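Local coordinates for peroxiredoxin 5 (Alvinella pompejana, PDB 2XHF), which probably reduces hydrogen peroxide and organic hydroperoxides with a reactive cysteine thiol, as an antioxidant enzyme of the peroxiredoxin family, at residues A[69-74]-A[158-163]. Sequence-based numbering, arbitrary orientation.
Sequences YDKFKE and ACLLSI
The Phe72 ring reaches across from helix 69-74 and turns its edge to the backbone of helix 156-165, where Leu160 N lies close to the ring plane, 3.7 Å from CE1. Two further groups approach the ring obliquely: the methyl CD1 of Ile163 and the sulfur of Cys159, the latter 4.4 Å from the ring centroid and 43° off the normal, a sulfur-aromatic contact. The setting is the thioredoxin fold, with both helices packed on the same side of the central mixed sheet. Their segments run nearly parallel, at 18° with axes 10.4 Å apart, so the gap between them is filled by side chains. On the central sheet, Ile46 touches both Phe72 and Cys159, Ile80 also meets Phe72, and Leu139 touches Cys159 and Ile163. Having its CG anti to the carbonyl carbon (chi1 -66°) swings the Phe72 ring across to the second helix, where CE1 also meets Leu160 CB at 3.9 Å. An alanine here would remove the ring and is likely to leave a gap between the helices, with Cys159 SG and Ile163 CD1 losing the ring they pack against. At the border of this apolar seam, Lys71 offers only the root of its side chain: CB rests against both methyls of Leu160, while the chain bends at chi2 and chi3 and carries NZ to Glu74 OE1, a salt bridge of 3.3 Å whose hydrogen bond is weak. The side chains of Phe72 and Ile163 cross at about a right angle, with Ile163 CD1 3.5 Å from Phe72 CD1.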
# COMPACT_ATOMS: atom_id res chain seq x y z
N TYR A 69 -14.87 5.25 21.38
CA TYR A 69 -15.56 4.02 21.03
C TYR A 69 -16.76 3.70 21.93
O TYR A 69 -17.84 3.41 21.43
CB TYR A 69 -14.58 2.85 21.05
CG TYR A 69 -15.23 1.52 20.74
CD1 TYR A 69 -15.52 1.15 19.44
CD2 TYR A 69 -15.57 0.65 21.76
CE1 TYR A 69 -16.14 -0.05 19.17
CE2 TYR A 69 -16.18 -0.56 21.50
CZ TYR A 69 -16.46 -0.91 20.21
OH TYR A 69 -17.06 -2.12 19.99
N ASP A 70 -16.60 3.77 23.24
CA ASP A 70 -17.72 3.44 24.12
C ASP A 70 -18.86 4.47 24.04
O ASP A 70 -20.02 4.13 24.18
CB ASP A 70 -17.24 3.23 25.56
CG ASP A 70 -16.47 1.92 25.75
OD1 ASP A 70 -16.91 0.86 25.23
OD2 ASP A 70 -15.42 1.96 26.42
N LYS A 71 -18.54 5.73 23.74
CA LYS A 71 -19.57 6.73 23.50
C LYS A 71 -20.37 6.44 22.24
O LYS A 71 -21.60 6.57 22.22
CB LYS A 71 -18.95 8.13 23.39
CG LYS A 71 -18.27 8.59 24.63
CD LYS A 71 -19.23 8.72 25.80
CE LYS A 71 -20.23 9.86 25.61
NZ LYS A 71 -21.14 10.06 26.79
N PHE A 72 -19.69 6.04 21.17
CA PHE A 72 -20.36 5.66 19.94
C PHE A 72 -21.24 4.44 20.22
O PHE A 72 -22.41 4.38 19.83
CB PHE A 72 -19.33 5.32 18.87
CG PHE A 72 -18.47 6.49 18.42
CD1 PHE A 72 -18.99 7.76 18.26
CD2 PHE A 72 -17.15 6.29 18.08
CE1 PHE A 72 -18.19 8.81 17.82
CE2 PHE A 72 -16.36 7.33 17.64
CZ PHE A 72 -16.88 8.59 17.50
N LYS A 73 -20.67 3.47 20.93
CA LYS A 73 -21.37 2.25 21.26
C LYS A 73 -22.63 2.49 22.10
O LYS A 73 -23.64 1.84 21.87
CB LYS A 73 -20.40 1.26 21.92
CG LYS A 73 -21.05 -0.05 22.31
CD LYS A 73 -20.04 -1.15 22.55
CE LYS A 73 -19.06 -0.83 23.65
NZ LYS A 73 -19.70 -0.60 24.97
N GLU A 74 -22.61 3.48 23.01
CA GLU A 74 -23.78 3.84 23.83
C GLU A 74 -24.98 4.19 22.97
O GLU A 74 -26.12 3.97 23.36
CB GLU A 74 -23.49 5.08 24.70
CG GLU A 74 -22.75 4.87 25.99
CD GLU A 74 -22.54 6.18 26.75
OE1 GLU A 74 -22.78 7.27 26.19
OE2 GLU A 74 -22.11 6.11 27.92
N ALA A 158 -16.28 15.54 16.20
CA ALA A 158 -17.26 16.00 15.24
C ALA A 158 -18.28 14.88 15.06
O ALA A 158 -19.49 15.10 14.99
CB ALA A 158 -16.60 16.34 13.92
N CYS A 159 -17.76 13.66 15.01
CA CYS A 159 -18.59 12.51 14.81
C CYS A 159 -19.61 12.29 15.96
O CYS A 159 -20.81 12.05 15.74
CB CYS A 159 -17.67 11.28 14.63
SG CYS A 159 -18.49 9.80 14.22
N LEU A 160 -19.14 12.38 17.20
CA LEU A 160 -20.00 12.17 18.35
C LEU A 160 -21.14 13.20 18.47
O LEU A 160 -22.27 12.85 18.84
CB LEU A 160 -19.17 12.18 19.62
CG LEU A 160 -19.97 11.96 20.90
CD1 LEU A 160 -20.73 10.63 20.85
CD2 LEU A 160 -19.03 12.01 22.07
N LEU A 161 -20.85 14.46 18.20
CA LEU A 161 -21.86 15.50 18.37
C LEU A 161 -23.02 15.29 17.41
O LEU A 161 -24.17 15.46 17.78
CB LEU A 161 -21.26 16.89 18.19
CG LEU A 161 -20.19 17.24 19.22
CD1 LEU A 161 -19.60 18.59 18.90
CD2 LEU A 161 -20.75 17.20 20.62
N SER A 162 -22.71 14.83 16.20
CA SER A 162 -23.76 14.54 15.21
C SER A 162 -24.63 13.39 15.68
O SER A 162 -25.85 13.43 15.60
CB SER A 162 -23.15 14.20 13.86
OG SER A 162 -22.61 15.36 13.24
N ILE A 163 -23.99 12.36 16.19
CA ILE A 163 -24.73 11.25 16.75
C ILE A 163 -25.68 11.75 17.84
O ILE A 163 -26.86 11.40 17.86
CB ILE A 163 -23.76 10.20 17.31
CG1 ILE A 163 -23.13 9.44 16.13
CG2 ILE A 163 -24.48 9.22 18.22
CD1 ILE A 163 -21.96 8.59 16.53